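Long-range contact in L-Ala-D/L-Glu Epimerase (Escherichia coli, PDB 1JPD), which belongs to the enolase superfamily, pairing an enolase-like N-terminal domain with a TIM-barrel C-terminal domain: residues A[268-276]-A[289-299]. Numbering follows the deposited sequence.
Sequences RAQGFSLML and ALPLVPQVSFA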
# COMPACT_ATOMS: atom_id res chain seq x y z
N ARG A 268 10.53 1.31 12.49
CA ARG A 268 10.15 1.68 13.84
C ARG A 268 11.40 2.00 14.65
O ARG A 268 11.52 3.07 15.26
CB ARG A 268 9.43 0.53 14.52
CG ARG A 268 7.97 0.41 14.23
CD ARG A 268 7.46 -0.77 15.01
NE ARG A 268 6.02 -0.81 15.15
CZ ARG A 268 5.39 -1.67 15.92
NH1 ARG A 268 6.08 -2.56 16.63
NH2 ARG A 268 4.06 -1.65 16.01
N ALA A 269 12.33 1.05 14.65
CA ALA A 269 13.58 1.18 15.38
C ALA A 269 14.26 2.52 15.13
O ALA A 269 14.91 3.06 16.03
CB ALA A 269 14.53 0.03 15.01
N GLN A 270 14.12 3.06 13.93
CA GLN A 270 14.74 4.34 13.62
C GLN A 270 13.84 5.54 13.89
O GLN A 270 14.16 6.66 13.48
CB GLN A 270 15.22 4.37 12.17
CG GLN A 270 16.39 3.44 11.92
CD GLN A 270 17.02 3.65 10.56
OE1 GLN A 270 17.32 4.78 10.17
NE2 GLN A 270 17.24 2.55 9.84
N GLY A 271 12.72 5.30 14.56
CA GLY A 271 11.83 6.39 14.90
C GLY A 271 10.74 6.76 13.91
O GLY A 271 10.05 7.77 14.10
N PHE A 272 10.58 5.96 12.87
CA PHE A 272 9.55 6.24 11.87
C PHE A 272 8.21 5.64 12.28
O PHE A 272 8.17 4.58 12.91
CB PHE A 272 9.93 5.66 10.50
CG PHE A 272 11.14 6.28 9.86
CD1 PHE A 272 12.40 5.74 10.05
CD2 PHE A 272 11.00 7.39 9.03
CE1 PHE A 272 13.52 6.28 9.40
CE2 PHE A 272 12.10 7.94 8.38
CZ PHE A 272 13.36 7.39 8.57
N SER A 273 7.13 6.32 11.93
CA SER A 273 5.79 5.80 12.19
C SER A 273 5.45 5.03 10.90
O SER A 273 6.05 5.29 9.85
CB SER A 273 4.79 6.93 12.45
OG SER A 273 4.99 8.03 11.58
N LEU A 274 4.52 4.09 10.97
CA LEU A 274 4.20 3.31 9.78
C LEU A 274 2.79 3.47 9.25
O LEU A 274 1.87 3.81 9.98
CB LEU A 274 4.43 1.81 10.05
CG LEU A 274 5.74 1.34 10.67
CD1 LEU A 274 5.72 -0.18 10.74
CD2 LEU A 274 6.92 1.82 9.84
N MET A 275 2.65 3.21 7.96
CA MET A 275 1.37 3.26 7.29
C MET A 275 1.39 2.06 6.34
O MET A 275 2.45 1.70 5.83
CB MET A 275 1.23 4.55 6.50
CG MET A 275 -0.12 4.68 5.85
SD MET A 275 -0.23 6.10 4.77
CE MET A 275 -1.74 5.70 3.93
N LEU A 276 0.24 1.43 6.12
CA LEU A 276 0.19 0.28 5.22
C LEU A 276 -0.65 0.68 4.01
O LEU A 276 -1.81 1.05 4.16
CB LEU A 276 -0.44 -0.93 5.91
CG LEU A 276 -0.59 -2.22 5.07
CD1 LEU A 276 0.78 -2.72 4.67
CD2 LEU A 276 -1.33 -3.29 5.86
N ALA A 289 -1.15 -8.65 2.88
CA ALA A 289 -0.61 -7.52 3.63
C ALA A 289 -1.11 -7.42 5.07
O ALA A 289 -0.43 -6.83 5.93
CB ALA A 289 -0.91 -6.23 2.90
N LEU A 290 -2.27 -7.99 5.35
CA LEU A 290 -2.87 -7.92 6.68
C LEU A 290 -1.95 -8.11 7.89
O LEU A 290 -2.05 -7.37 8.86
CB LEU A 290 -4.05 -8.89 6.77
CG LEU A 290 -5.18 -8.43 5.85
CD1 LEU A 290 -6.28 -9.49 5.81
CD2 LEU A 290 -5.73 -7.09 6.34
N PRO A 291 -1.03 -9.08 7.84
CA PRO A 291 -0.13 -9.30 8.98
C PRO A 291 0.51 -8.02 9.53
O PRO A 291 0.90 -7.98 10.69
CB PRO A 291 0.90 -10.27 8.41
CG PRO A 291 0.09 -11.09 7.47
CD PRO A 291 -0.75 -10.05 6.76
N LEU A 292 0.61 -6.99 8.70
CA LEU A 292 1.22 -5.73 9.11
C LEU A 292 0.26 -4.77 9.83
O LEU A 292 0.69 -3.89 10.56
CB LEU A 292 1.81 -5.00 7.89
CG LEU A 292 3.00 -5.64 7.18
CD1 LEU A 292 3.22 -4.98 5.84
CD2 LEU A 292 4.24 -5.52 8.04
N VAL A 293 -1.04 -4.96 9.63
CA VAL A 293 -2.05 -4.08 10.23
C VAL A 293 -1.86 -3.68 11.69
O VAL A 293 -1.95 -2.50 12.02
CB VAL A 293 -3.47 -4.68 10.06
CG1 VAL A 293 -4.48 -3.79 10.76
CG2 VAL A 293 -3.81 -4.79 8.58
N PRO A 294 -1.59 -4.64 12.59
CA PRO A 294 -1.40 -4.26 13.99
C PRO A 294 -0.20 -3.36 14.26
O PRO A 294 -0.05 -2.83 15.36
CB PRO A 294 -1.29 -5.61 14.70
CG PRO A 294 -0.69 -6.48 13.67
CD PRO A 294 -1.46 -6.10 12.42
N GLN A 295 0.65 -3.16 13.25
CA GLN A 295 1.83 -2.30 13.43
C GLN A 295 1.71 -0.90 12.86
O GLN A 295 2.57 -0.05 13.11
CB GLN A 295 3.07 -2.93 12.80
CG GLN A 295 3.57 -4.16 13.48
CD GLN A 295 4.96 -4.53 13.02
OE1 GLN A 295 5.90 -3.74 13.14
NE2 GLN A 295 5.10 -5.74 12.47
N VAL A 296 0.64 -0.63 12.11
CA VAL A 296 0.52 0.68 11.48
C VAL A 296 -0.51 1.66 12.03
O VAL A 296 -1.55 1.26 12.56
CB VAL A 296 0.29 0.50 9.96
CG1 VAL A 296 1.46 -0.27 9.35
CG2 VAL A 296 -1.01 -0.24 9.72
N SER A 297 -0.20 2.95 11.88
CA SER A 297 -1.05 4.05 12.34
C SER A 297 -2.26 4.23 11.43
O SER A 297 -3.34 4.60 11.89
CB SER A 297 -0.24 5.36 12.35
OG SER A 297 0.88 5.27 13.21
N PHE A 298 -2.06 4.00 10.14
CA PHE A 298 -3.14 4.12 9.17
C PHE A 298 -3.10 2.94 8.21
O PHE A 298 -2.02 2.46 7.87
CB PHE A 298 -3.03 5.41 8.36
CG PHE A 298 -2.99 6.65 9.20
CD1 PHE A 298 -1.77 7.24 9.54
CD2 PHE A 298 -4.16 7.21 9.70
CE1 PHE A 298 -1.73 8.37 10.35
CE2 PHE A 298 -4.13 8.33 10.51
CZ PHE A 298 -2.91 8.91 10.84
N ALA A 299 -4.26 2.47 7.80
CA ALA A 299 -4.35 1.37 6.86
C ALA A 299 -5.11 1.85 5.63
O ALA A 299 -6.27 2.27 5.74
CB ALA A 299 -5.07 0.19 7.49
O HOH W 1 2.82 3.54 13.26
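Leu276 is wedged against the 3-10 segment 290-295 and the residues on both sides of it. Its CG stands anti to the backbone N (chi1 179°), which carries the two methyls across to that segment. CD1 meets Leu292 CD1 at 3.5 Å, with the two leucines crossing at about a right angle. CD2 reaches Val293 CG2 at 4.0 Å and also lies near the backbone O and CB of Ala289. Val296 fills the place beside them: its CG2 packs on Leu276 CB, and its CG1 lies 3.7 Å from Leu274 CB.

Two backbone hydrogen bonds join the two segments next to this cluster. Ser297 N donates to Leu274 O at 2.9 Å. Leu276 N donates to Phe298 O at 3.0 Å. A water bonded to both Leu274 N and Ser297 OG links the start of strand 273-276 to the chain just ahead of strand 298-299. Met275 leaves from the other face of the sheet, where its CG touches Phe298 CB.

Farther out, Arg268 stretches from the last turn of helix 257-269. Gln295 OE1 sits over the centre of one face of its guanidinium, 3.5 Å from Arg268 CZ, and the amide and guanidinium planes are 63° apart. Helix 257-269 also backs the cluster, with Leu261 against Leu292 and Ala264 against Leu274 and Gln295. Gly271, at positive phi, closes that helix in a Schellman motif and turns the chain into strand 273-276.

Strand 273-276, helix 283-289 and strand 298-299 form a parallel beta-alpha-beta unit. Backbone bonding of Ala299 to Ala125 carries the ring on to strand 121-128, as expected at the closure of an enolase-superfamily TIM barrel.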